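Long-range contacts in glycerol dehydrogenase (Bacillus coagulans, PDB 6CSJ), which catalyses the NAD-dependent oxidation of glycerol and related polyols, and in this double mutant has acquired a D-lactate dehydrogenase activity: residues 4-9 / 244-249; 208-213 / 231-236; 172-177 / 277-282; 86-91 / 107-112. The protein carries 2 engineered substitutions. All blocks are in the same frame, centred on the assembly; numbering follows the deposited sequence.

From the N terminus, residues 4-9 lead into strand 10-14 of the parallel sheet and open a long loop that contact 1 closes at the end of helix 228-248. Contact 4 (86-91 / 107-112) lies nested within it as a short local loop joining two neighbouring strands of the sheet. Contact 3 opens at 172-177, where helix 162-173 gives way to helix 175-185, and closes only at 277-282, beyond contact 1, so these two cross. Contact 2 (208-213 / 231-236) nests inside both, pairing helices 197-221 and 228-248. Contacts 2 and 3 knit the helical half together, contact 4 the sheet half, and contact 1 ties the N-terminal lead to the helices.

Contact 1. Residues 4-9 / 244-249; sequences IITSPS and GSESGG. Engineered in segment 244-249: S245 (natural residue Phe).
The backbone N of T6 donates to the hydroxyl OG of S247 at 3.0 Å, an almost straight bond (176°) and the one direct hydrogen bond between the two segments. S247 presents that oxygen because its OG stands beside its own backbone N (chi1 -63°). The hydroxyl works both ways, accepting from T6 and donating to a water 2.8 Å from OG.

This water is the hub of a second group of bonds, since it also donates to T6 O and to E246 OE1, each 2.6 Å away. E246 stretches out to it with an extended chain, and its carboxylate is held further by N146 and by the backbone N of A126. Another water bridges backbone to backbone, from S247 O to I4 O.

Apolar contact is slight: CG1 of I5 lies 3.8 Å from CB of S247, and I5 also leans on I243 of the same helix. A small hydroxyl suits this buried place; an alanine at S247 is likely to leave the T6 amide without its acceptor and the water without the hydroxyl that donates to it.

G249, with positive phi, turns the chain out of the helix here. A water-mediated seam thus fastens the extended N-terminal lead into the parallel sheet to the end of helix 228-248, joining the two halves of the iron-containing alcohol dehydrogenase fold.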
loop_
_atom_site.group_PDB
_atom_site.type_symbol
_atom_site.label_atom_id
_atom_site.label_comp_id
_atom_site.label_asym_id
_atom_site.label_seq_id
_atom_site.Cartn_x
_atom_site.Cartn_y
_atom_site.Cartn_z
ATOM N N ILE A 4 -12.313 12.798 11.039
ATOM C CA ILE A 4 -12.891 11.799 10.145
ATOM C C ILE A 4 -12.025 10.541 10.152
ATOM O O ILE A 4 -10.790 10.619 10.108
ATOM C CB ILE A 4 -13.035 12.317 8.685
ATOM C CG1 ILE A 4 -13.855 13.619 8.645
ATOM C CG2 ILE A 4 -13.691 11.255 7.797
ATOM C CD1 ILE A 4 -13.924 14.274 7.273
ATOM N N ILE A 5 -12.689 9.386 10.213
ATOM C CA ILE A 5 -12.056 8.087 9.933
ATOM C C ILE A 5 -12.919 7.413 8.876
ATOM O O ILE A 5 -14.152 7.420 8.968
ATOM C CB ILE A 5 -11.864 7.197 11.196
ATOM C CG1 ILE A 5 -11.108 5.904 10.844
ATOM C CG2 ILE A 5 -13.181 6.866 11.895
ATOM C CD1 ILE A 5 -10.625 5.126 12.055
ATOM N N THR A 6 -12.256 6.888 7.851
ATOM C CA THR A 6 -12.910 6.196 6.755
ATOM C C THR A 6 -12.415 4.758 6.686
ATOM O O THR A 6 -11.318 4.447 7.151
ATOM C CB THR A 6 -12.638 6.874 5.406
ATOM O OG1 THR A 6 -11.268 6.694 5.053
ATOM C CG2 THR A 6 -12.958 8.349 5.467
ATOM N N SER A 7 -13.229 3.897 6.078
ATOM C CA SER A 7 -12.941 2.469 6.035
ATOM C C SER A 7 -13.679 1.788 4.886
ATOM O O SER A 7 -14.742 2.261 4.452
ATOM C CB SER A 7 -13.374 1.839 7.372
ATOM O OG SER A 7 -13.240 0.427 7.395
ATOM N N PRO A 8 -13.128 0.657 4.401
ATOM C CA PRO A 8 -13.980 -0.276 3.669
ATOM C C PRO A 8 -15.152 -0.683 4.536
ATOM O O PRO A 8 -15.050 -0.657 5.754
ATOM C CB PRO A 8 -13.072 -1.483 3.417
ATOM C CG PRO A 8 -11.687 -0.968 3.565
ATOM C CD PRO A 8 -11.747 0.163 4.537
ATOM N N SER A 9 -16.273 -1.020 3.915
ATOM C CA SER A 9 -17.452 -1.440 4.661
ATOM C C SER A 9 -17.201 -2.785 5.355
ATOM O O SER A 9 -17.705 -3.014 6.450
ATOM C CB SER A 9 -18.680 -1.513 3.766
ATOM O OG SER A 9 -19.830 -1.724 4.570
ATOM N N GLY A 244 -4.658 3.438 9.078
ATOM C CA GLY A 244 -3.669 4.243 9.776
ATOM C C GLY A 244 -3.092 5.367 8.939
ATOM O O GLY A 244 -2.955 6.483 9.431
ATOM N N SER A 245 -2.748 5.090 7.683
ATOM C CA SER A 245 -2.151 6.126 6.846
ATOM C C SER A 245 -3.208 7.048 6.230
ATOM O O SER A 245 -3.059 8.267 6.291
ATOM C CB SER A 245 -1.204 5.547 5.795
ATOM O OG SER A 245 -1.860 4.594 5.007
ATOM N N GLU A 246 -4.277 6.487 5.679
ATOM C CA GLU A 246 -5.325 7.304 5.062
ATOM C C GLU A 246 -6.093 8.169 6.069
ATOM O O GLU A 246 -6.401 9.312 5.756
ATOM C CB GLU A 246 -6.308 6.440 4.249
ATOM C CG GLU A 246 -7.284 7.254 3.402
ATOM C CD GLU A 246 -8.340 6.397 2.717
ATOM O OE1 GLU A 246 -9.061 5.643 3.415
ATOM O OE2 GLU A 246 -8.467 6.497 1.473
ATOM N N SER A 247 -6.426 7.629 7.240
ATOM C CA SER A 247 -7.144 8.391 8.278
ATOM C C SER A 247 -6.249 8.930 9.411
ATOM O O SER A 247 -6.749 9.622 10.311
ATOM C CB SER A 247 -8.296 7.562 8.865
ATOM O OG SER A 247 -9.277 7.254 7.875
ATOM N N GLY A 248 -4.947 8.617 9.374
ATOM C CA GLY A 248 -3.983 9.147 10.357
ATOM C C GLY A 248 -2.982 10.151 9.808
ATOM O O GLY A 248 -2.468 10.966 10.564
ATOM N N GLY A 249 -2.690 10.083 8.508
ATOM C CA GLY A 249 -1.914 11.111 7.816
ATOM C C GLY A 249 -0.625 10.561 7.255
ATOM O O GLY A 249 -0.001 9.694 7.859
HETATM O O HOH W 1 -8.907 9.561 11.684
HETATM O O HOH W 2 -9.121 5.117 6.006
#

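Contact 2. Residues 208-213 / 231-236; sequences DTQILE and EKIIEA
Q210 bends across to I233 and A236, its chain turned at chi2 (-57°) so that the amide lies across the gap between the helices. Its OE1 rests 3.4 Å from the methyl CD1 of I233 and NE2 lies 3.5 Å from CB of A236. NE2 has a hydrogen bond to N237, whereas OE1 is buried with no polar partner in the model, which probably costs some energy.

T209 turns its methyl inward: OG1 beside the backbone N (chi1 -55°) leaves CG2 anti to that N and within 3.9 Å of A236 CB, while the hydroxyl bonds back to L205 O. A threonine can thus show a greasy branch to the interface and still satisfy its polar one.

The two segments belong to consecutive helices, 197-221 and 228-248, which form an antiparallel helical hairpin; the axes of segments 208-213 and 231-236 approach to 9.6 Å, at 154°. Small A236 packs its CB against T209 and Q210, while I233 packs between Q210 and E213, its CG1 4.0 Å from CB of E213, and also touches L165 of helix 162-173.

E213 is also bent at chi2, whereas K232 is extended, and they meet through aliphatic carbon: E213 OE1 is 3.6 Å from K232 CD. Its distance to K232 NZ, 4.1 Å, is too long for a salt bridge, so any attraction between the charges is probably modest.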
loop_
_atom_site.group_PDB
_atom_site.type_symbol
_atom_site.label_atom_id
_atom_site.label_comp_id
_atom_site.label_asym_id
_atom_site.label_seq_id
_atom_site.Cartn_x
_atom_site.Cartn_y
_atom_site.Cartn_z
ATOM N N ASP A 208 3.697 -1.883 16.082
ATOM C CA ASP A 208 3.956 -2.925 17.079
ATOM C C ASP A 208 3.888 -4.337 16.494
ATOM O O ASP A 208 4.700 -5.193 16.860
ATOM C CB ASP A 208 2.959 -2.835 18.236
ATOM C CG ASP A 208 3.151 -1.596 19.096
ATOM O OD1 ASP A 208 4.179 -0.916 18.974
ATOM O OD2 ASP A 208 2.250 -1.300 19.909
ATOM N N THR A 209 2.923 -4.568 15.604
ATOM C CA THR A 209 2.760 -5.864 14.945
ATOM C C THR A 209 3.947 -6.172 14.020
ATOM O O THR A 209 4.411 -7.304 13.986
ATOM C CB THR A 209 1.422 -5.956 14.157
ATOM O OG1 THR A 209 0.319 -5.666 15.028
ATOM C CG2 THR A 209 1.223 -7.335 13.569
ATOM N N GLN A 210 4.459 -5.169 13.309
ATOM C CA GLN A 210 5.647 -5.380 12.472
ATOM C C GLN A 210 6.839 -5.830 13.316
ATOM O O GLN A 210 7.488 -6.822 12.978
ATOM C CB GLN A 210 6.029 -4.122 11.679
ATOM C CG GLN A 210 4.976 -3.609 10.708
ATOM C CD GLN A 210 4.535 -4.642 9.680
ATOM O OE1 GLN A 210 5.346 -5.448 9.211
ATOM N NE2 GLN A 210 3.248 -4.617 9.318
ATOM N N ILE A 211 7.091 -5.124 14.422
ATOM C CA ILE A 211 8.235 -5.414 15.301
ATOM C C ILE A 211 8.116 -6.821 15.920
ATOM O O ILE A 211 9.063 -7.601 15.865
ATOM C CB ILE A 211 8.409 -4.324 16.419
ATOM C CG1 ILE A 211 8.656 -2.930 15.818
ATOM C CG2 ILE A 211 9.528 -4.680 17.397
ATOM C CD1 ILE A 211 9.780 -2.843 14.802
ATOM N N LEU A 212 6.945 -7.147 16.461
ATOM C CA LEU A 212 6.723 -8.450 17.107
ATOM C C LEU A 212 6.625 -9.647 16.149
ATOM O O LEU A 212 7.069 -10.746 16.496
ATOM C CB LEU A 212 5.461 -8.387 17.998
ATOM C CG LEU A 212 5.544 -7.427 19.210
ATOM C CD1 LEU A 212 4.185 -7.216 19.868
ATOM C CD2 LEU A 212 6.563 -7.929 20.246
ATOM N N GLU A 213 6.048 -9.431 14.961
ATOM C CA GLU A 213 5.618 -10.526 14.076
ATOM C C GLU A 213 6.328 -10.635 12.729
ATOM O O GLU A 213 6.240 -11.684 12.089
ATOM C CB GLU A 213 4.116 -10.412 13.800
ATOM C CG GLU A 213 3.224 -10.342 15.039
ATOM C CD GLU A 213 3.096 -11.671 15.742
ATOM O OE1 GLU A 213 2.700 -12.656 15.083
ATOM O OE2 GLU A 213 3.386 -11.740 16.949
ATOM N N GLU A 231 -0.798 -14.320 9.051
ATOM C CA GLU A 231 -2.144 -13.742 9.173
ATOM C C GLU A 231 -2.115 -12.348 9.802
ATOM O O GLU A 231 -2.741 -11.427 9.285
ATOM C CB GLU A 231 -3.095 -14.658 9.971
ATOM C CG GLU A 231 -3.435 -15.994 9.292
ATOM C CD GLU A 231 -4.514 -15.921 8.207
ATOM O OE1 GLU A 231 -5.316 -14.960 8.180
ATOM O OE2 GLU A 231 -4.559 -16.856 7.372
ATOM N N LYS A 232 -1.375 -12.182 10.896
ATOM C CA LYS A 232 -1.320 -10.881 11.574
ATOM C C LYS A 232 -0.622 -9.807 10.743
ATOM O O LYS A 232 -1.040 -8.647 10.764
ATOM C CB LYS A 232 -0.645 -11.004 12.939
ATOM C CG LYS A 232 -1.531 -11.623 13.994
ATOM C CD LYS A 232 -0.791 -11.717 15.309
ATOM C CE LYS A 232 -1.576 -12.452 16.381
ATOM N NZ LYS A 232 -0.625 -12.972 17.399
ATOM N N ILE A 233 0.439 -10.200 10.034
ATOM C CA ILE A 233 1.180 -9.291 9.166
ATOM C C ILE A 233 0.341 -8.867 7.960
ATOM O O ILE A 233 0.374 -7.704 7.574
ATOM C CB ILE A 233 2.538 -9.898 8.733
ATOM C CG1 ILE A 233 3.558 -9.784 9.880
ATOM C CG2 ILE A 233 3.096 -9.255 7.465
ATOM C CD1 ILE A 233 3.906 -8.369 10.331
ATOM N N ILE A 234 -0.408 -9.795 7.371
ATOM C CA ILE A 234 -1.296 -9.447 6.260
ATOM C C ILE A 234 -2.343 -8.423 6.708
ATOM O O ILE A 234 -2.582 -7.451 5.999
ATOM C CB ILE A 234 -1.913 -10.711 5.611
ATOM C CG1 ILE A 234 -0.814 -11.413 4.780
ATOM C CG2 ILE A 234 -3.108 -10.347 4.737
ATOM C CD1 ILE A 234 -1.202 -12.757 4.208
ATOM N N GLU A 235 -2.933 -8.625 7.888
ATOM C CA GLU A 235 -3.875 -7.661 8.456
ATOM C C GLU A 235 -3.176 -6.306 8.698
ATOM O O GLU A 235 -3.720 -5.254 8.340
ATOM C CB GLU A 235 -4.501 -8.181 9.762
ATOM C CG GLU A 235 -5.611 -7.274 10.290
ATOM C CD GLU A 235 -6.103 -7.593 11.689
ATOM O OE1 GLU A 235 -6.001 -8.756 12.157
ATOM O OE2 GLU A 235 -6.631 -6.647 12.322
ATOM N N ALA A 236 -1.978 -6.339 9.285
ATOM C CA ALA A 236 -1.221 -5.111 9.557
ATOM C C ALA A 236 -0.809 -4.345 8.289
ATOM O O ALA A 236 -0.963 -3.122 8.215
ATOM C CB ALA A 236 0.000 -5.424 10.411
#

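Contact 3. Residues 172-177 / 277-282; sequences ALATYF and FGTLAQ
Where helix 162-173 gives way to helix 175-185, in the all-helical half, A174 and F177 pack against T279 and Q282 of helix 271-285. T279 sits at the centre and divides its branches between two neighbours. Its hydroxyl OG1 lies over the small A174, 3.2 Å from CB, a close approach that probably leaves little room there for a larger side chain. The same OG1 bonds to V275 O one turn back, which satisfies the hydroxyl within its own helix.

With OG1 beside the backbone N (chi1 -56°), CG2 falls anti to it and meets the F177 ring obliquely, 3.6 Å from CD2, the two side chains crossing at about a right angle. That ring also stacks edge-to-face with Y207 of helix 197-221, so F177 bridges three helices. With a serine in place of T279, CG2 is gone, and the F177 ring would probably face a gap on its CD2 side.

One turn on, Q282 reaches out in an extended chain and its NE2 donates weakly to F177 O, 3.1 Å away with an N-H...O angle of 132°. This amide has firmer partners: NE2 bonds to E286 and OE1 to the backbone N of A253. The contact therefore rests chiefly on van der Waals contact of T279 with A174 and the F177 ring, polar groups being largely satisfied by outside partners and only a bent, weak bond passing between the segments.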
loop_
_atom_site.group_PDB
_atom_site.type_symbol
_atom_site.label_atom_id
_atom_site.label_comp_id
_atom_site.label_asym_id
_atom_site.label_seq_id
_atom_site.Cartn_x
_atom_site.Cartn_y
_atom_site.Cartn_z
ATOM N N ALA A 172 4.177 -0.569 5.770
ATOM C CA ALA A 172 3.512 -0.540 7.088
ATOM C C ALA A 172 4.327 0.149 8.200
ATOM O O ALA A 172 3.758 0.738 9.123
ATOM C CB ALA A 172 3.149 -1.955 7.516
ATOM N N LEU A 173 5.649 0.075 8.086
ATOM C CA LEU A 173 6.572 0.628 9.077
ATOM C C LEU A 173 6.439 2.147 9.240
ATOM O O LEU A 173 6.573 2.667 10.348
ATOM C CB LEU A 173 8.008 0.267 8.685
ATOM C CG LEU A 173 9.079 0.247 9.760
ATOM C CD1 LEU A 173 8.721 -0.713 10.893
ATOM C CD2 LEU A 173 10.412 -0.141 9.116
ATOM N N ALA A 174 6.153 2.846 8.141
ATOM C CA ALA A 174 5.993 4.295 8.161
ATOM C C ALA A 174 4.738 4.780 8.867
ATOM O O ALA A 174 4.716 5.910 9.356
ATOM C CB ALA A 174 5.992 4.835 6.740
ATOM N N THR A 175 3.703 3.941 8.932
ATOM C CA THR A 175 2.357 4.408 9.274
ATOM C C THR A 175 2.236 5.129 10.608
ATOM O O THR A 175 1.645 6.205 10.659
ATOM C CB THR A 175 1.332 3.259 9.238
ATOM O OG1 THR A 175 1.414 2.574 7.978
ATOM C CG2 THR A 175 -0.094 3.802 9.449
ATOM N N TYR A 176 2.776 4.545 11.678
ATOM C CA TYR A 176 2.702 5.173 13.004
ATOM C C TYR A 176 3.437 6.518 13.062
ATOM O O TYR A 176 2.916 7.488 13.619
ATOM C CB TYR A 176 3.255 4.250 14.097
ATOM C CG TYR A 176 3.251 4.905 15.469
ATOM C CD1 TYR A 176 2.062 5.385 16.024
ATOM C CD2 TYR A 176 4.434 5.079 16.197
ATOM C CE1 TYR A 176 2.047 5.993 17.264
ATOM C CE2 TYR A 176 4.423 5.691 17.444
ATOM C CZ TYR A 176 3.224 6.141 17.967
ATOM O OH TYR A 176 3.202 6.750 19.196
ATOM N N PHE A 177 4.637 6.569 12.485
ATOM C CA PHE A 177 5.472 7.758 12.562
ATOM C C PHE A 177 4.861 8.933 11.792
ATOM O O PHE A 177 4.888 10.087 12.267
ATOM C CB PHE A 177 6.891 7.442 12.079
ATOM C CG PHE A 177 7.567 6.366 12.879
ATOM C CD1 PHE A 177 7.870 6.569 14.229
ATOM C CD2 PHE A 177 7.863 5.132 12.308
ATOM C CE1 PHE A 177 8.467 5.563 14.995
ATOM C CE2 PHE A 177 8.474 4.131 13.066
ATOM C CZ PHE A 177 8.792 4.355 14.406
ATOM N N PHE A 277 13.136 3.103 3.916
ATOM C CA PHE A 277 14.272 4.022 4.001
ATOM C C PHE A 277 13.801 5.450 4.275
ATOM O O PHE A 277 14.435 6.176 5.042
ATOM C CB PHE A 277 15.138 4.007 2.745
ATOM C CG PHE A 277 16.225 5.040 2.776
ATOM C CD1 PHE A 277 17.387 4.827 3.515
ATOM C CD2 PHE A 277 16.062 6.262 2.118
ATOM C CE1 PHE A 277 18.376 5.800 3.571
ATOM C CE2 PHE A 277 17.052 7.234 2.179
ATOM C CZ PHE A 277 18.203 7.005 2.896
ATOM N N GLY A 278 12.707 5.846 3.630
ATOM C CA GLY A 278 12.050 7.122 3.912
ATOM C C GLY A 278 11.633 7.284 5.367
ATOM O O GLY A 278 11.649 8.389 5.902
ATOM N N THR A 279 11.256 6.183 6.005
ATOM C CA THR A 279 10.920 6.193 7.423
ATOM C C THR A 279 12.155 6.524 8.263
ATOM O O THR A 279 12.067 7.332 9.192
ATOM C CB THR A 279 10.317 4.853 7.864
ATOM O OG1 THR A 279 9.179 4.562 7.044
ATOM C CG2 THR A 279 9.912 4.887 9.331
ATOM N N LEU A 280 13.295 5.920 7.919
ATOM C CA LEU A 280 14.541 6.191 8.621
ATOM C C LEU A 280 14.901 7.673 8.479
ATOM O O LEU A 280 15.239 8.320 9.458
ATOM C CB LEU A 280 15.676 5.287 8.106
ATOM C CG LEU A 280 17.056 5.458 8.755
ATOM C CD1 LEU A 280 16.961 5.272 10.266
ATOM C CD2 LEU A 280 18.058 4.489 8.144
ATOM N N ALA A 281 14.793 8.196 7.259
ATOM C CA ALA A 281 15.008 9.617 6.986
ATOM C C ALA A 281 14.051 10.507 7.789
ATOM O O ALA A 281 14.480 11.536 8.318
ATOM C CB ALA A 281 14.895 9.908 5.495
ATOM N N GLN A 282 12.776 10.118 7.907
ATOM C CA GLN A 282 11.850 10.886 8.750
ATOM C C GLN A 282 12.331 10.916 10.199
ATOM O O GLN A 282 12.283 11.967 10.838
ATOM C CB GLN A 282 10.403 10.391 8.697
ATOM C CG GLN A 282 9.498 11.292 9.544
ATOM C CD GLN A 282 8.023 10.989 9.453
ATOM O OE1 GLN A 282 7.490 10.773 8.368
ATOM N NE2 GLN A 282 7.341 11.012 10.601
#

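Contact 4. Residues 86-91 / 107-112; sequences DVVVGI and NNIPVI
V88 and V111 are bridge partners in parallel strands, their side chains side by side on one face of the sheet, while V89 and I112 stand together on the opposite face. On the first face V88 CG1 lies between its backbone N and carbonyl carbon (chi1 51°), which brings it to V111 CG2 at 3.8 Å, and CD1 of I109 tucks in 4.0 Å from V88 CB. On the second, V89 CG2 meets I112 CB at 4.0 Å, packed against T25 of helix 21-28. Before the ladder begins, CD of P110 lies 3.5 Å from D86 O.

The edges carry three hydrogen bonds: V88 N to P110 O (3.1 Å), I112 N to V88 O (2.8 Å) and G90 N to I112 O (2.9 Å), each nearly along the C=O axis. This parallel ladder is the closing strand pair of a beta-alpha-beta crossover, strand 87-92, helix 94-106 and strand 111-115, as in Rossmann-like nucleotide-binding domains. Branched valines and isoleucines suit extended strands packed between helices.

These three N-H groups are met across the pair, V111 N by T148 OG1, and the other edge of 87-91 by strand 32-36, so apolar side chains can fill both faces.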
loop_
_atom_site.group_PDB
_atom_site.type_symbol
_atom_site.label_atom_id
_atom_site.label_comp_id
_atom_site.label_asym_id
_atom_site.label_seq_id
_atom_site.Cartn_x
_atom_site.Cartn_y
_atom_site.Cartn_z
ATOM N N ASP A 86 -23.973 -5.436 -11.559
ATOM C CA ASP A 86 -24.291 -4.520 -10.437
ATOM C C ASP A 86 -23.296 -4.620 -9.248
ATOM O O ASP A 86 -23.570 -4.114 -8.156
ATOM C CB ASP A 86 -25.741 -4.750 -9.972
ATOM C CG ASP A 86 -25.983 -6.167 -9.472
ATOM O OD1 ASP A 86 -25.062 -7.020 -9.558
ATOM O OD2 ASP A 86 -27.104 -6.437 -8.996
ATOM N N VAL A 87 -22.161 -5.288 -9.470
ATOM C CA VAL A 87 -21.029 -5.286 -8.528
ATOM C C VAL A 87 -19.748 -5.625 -9.298
ATOM O O VAL A 87 -19.753 -6.490 -10.177
ATOM C CB VAL A 87 -21.257 -6.249 -7.321
ATOM C CG1 VAL A 87 -21.537 -7.676 -7.775
ATOM C CG2 VAL A 87 -20.075 -6.227 -6.363
ATOM N N VAL A 88 -18.658 -4.926 -8.987
ATOM C CA VAL A 88 -17.384 -5.134 -9.684
ATOM C C VAL A 88 -16.346 -5.704 -8.714
ATOM O O VAL A 88 -16.299 -5.325 -7.545
ATOM C CB VAL A 88 -16.885 -3.843 -10.397
ATOM C CG1 VAL A 88 -16.876 -2.643 -9.456
ATOM C CG2 VAL A 88 -15.509 -4.058 -11.026
ATOM N N VAL A 89 -15.533 -6.631 -9.211
ATOM C CA VAL A 89 -14.497 -7.277 -8.426
ATOM C C VAL A 89 -13.181 -7.117 -9.164
ATOM O O VAL A 89 -13.125 -7.325 -10.378
ATOM C CB VAL A 89 -14.784 -8.782 -8.210
ATOM C CG1 VAL A 89 -13.710 -9.413 -7.322
ATOM C CG2 VAL A 89 -16.179 -8.985 -7.623
ATOM N N GLY A 90 -12.136 -6.747 -8.424
ATOM C CA GLY A 90 -10.764 -6.739 -8.930
ATOM C C GLY A 90 -9.961 -7.758 -8.154
ATOM O O GLY A 90 -10.073 -7.826 -6.934
ATOM N N ILE A 91 -9.166 -8.560 -8.863
ATOM C CA ILE A 91 -8.333 -9.593 -8.260
ATOM C C ILE A 91 -6.936 -9.468 -8.850
ATOM O O ILE A 91 -6.756 -9.596 -10.056
ATOM C CB ILE A 91 -8.894 -11.024 -8.516
ATOM C CG1 ILE A 91 -10.399 -11.100 -8.182
ATOM C CG2 ILE A 91 -8.124 -12.063 -7.692
ATOM C CD1 ILE A 91 -11.033 -12.450 -8.451
ATOM N N ASN A 107 -19.493 3.528 -13.028
ATOM C CA ASN A 107 -20.790 2.835 -13.185
ATOM C C ASN A 107 -21.683 2.924 -11.938
ATOM O O ASN A 107 -22.803 2.417 -11.967
ATOM C CB ASN A 107 -20.596 1.353 -13.565
ATOM C CG ASN A 107 -20.048 1.159 -14.962
ATOM O OD1 ASN A 107 -19.587 2.099 -15.603
ATOM N ND2 ASN A 107 -20.077 -0.088 -15.439
ATOM N N ASN A 108 -21.205 3.543 -10.857
ATOM C CA ASN A 108 -21.970 3.681 -9.607
ATOM C C ASN A 108 -22.455 2.337 -9.041
ATOM O O ASN A 108 -23.623 2.173 -8.687
ATOM C CB ASN A 108 -23.132 4.664 -9.788
ATOM C CG ASN A 108 -23.760 5.070 -8.467
ATOM O OD1 ASN A 108 -23.061 5.440 -7.516
ATOM N ND2 ASN A 108 -25.085 4.976 -8.395
ATOM N N ILE A 109 -21.537 1.379 -8.961
ATOM C CA ILE A 109 -21.821 0.060 -8.371
ATOM C C ILE A 109 -20.790 -0.256 -7.272
ATOM O O ILE A 109 -19.648 0.238 -7.334
ATOM C CB ILE A 109 -21.844 -1.060 -9.443
ATOM C CG1 ILE A 109 -20.540 -1.103 -10.256
ATOM C CG2 ILE A 109 -23.059 -0.873 -10.367
ATOM C CD1 ILE A 109 -20.464 -2.252 -11.235
ATOM N N PRO A 110 -21.177 -1.062 -6.257
ATOM C CA PRO A 110 -20.226 -1.421 -5.191
ATOM C C PRO A 110 -19.024 -2.218 -5.717
ATOM O O PRO A 110 -19.096 -2.803 -6.801
ATOM C CB PRO A 110 -21.062 -2.241 -4.210
ATOM C CG PRO A 110 -22.270 -2.680 -4.985
ATOM C CD PRO A 110 -22.524 -1.604 -5.993
ATOM N N VAL A 111 -17.932 -2.206 -4.952
ATOM C CA VAL A 111 -16.645 -2.757 -5.378
ATOM C C VAL A 111 -16.098 -3.753 -4.355
ATOM O O VAL A 111 -16.234 -3.551 -3.142
ATOM C CB VAL A 111 -15.605 -1.625 -5.541
ATOM C CG1 VAL A 111 -14.292 -2.197 -6.047
ATOM C CG2 VAL A 111 -16.139 -0.524 -6.425
ATOM N N ILE A 112 -15.480 -4.821 -4.864
ATOM C CA ILE A 112 -14.720 -5.777 -4.066
ATOM C C ILE A 112 -13.304 -5.792 -4.619
ATOM O O ILE A 112 -13.104 -6.015 -5.808
ATOM C CB ILE A 112 -15.322 -7.199 -4.112
ATOM C CG1 ILE A 112 -16.764 -7.171 -3.574
ATOM C CG2 ILE A 112 -14.463 -8.188 -3.317
ATOM C CD1 ILE A 112 -17.429 -8.532 -3.444
#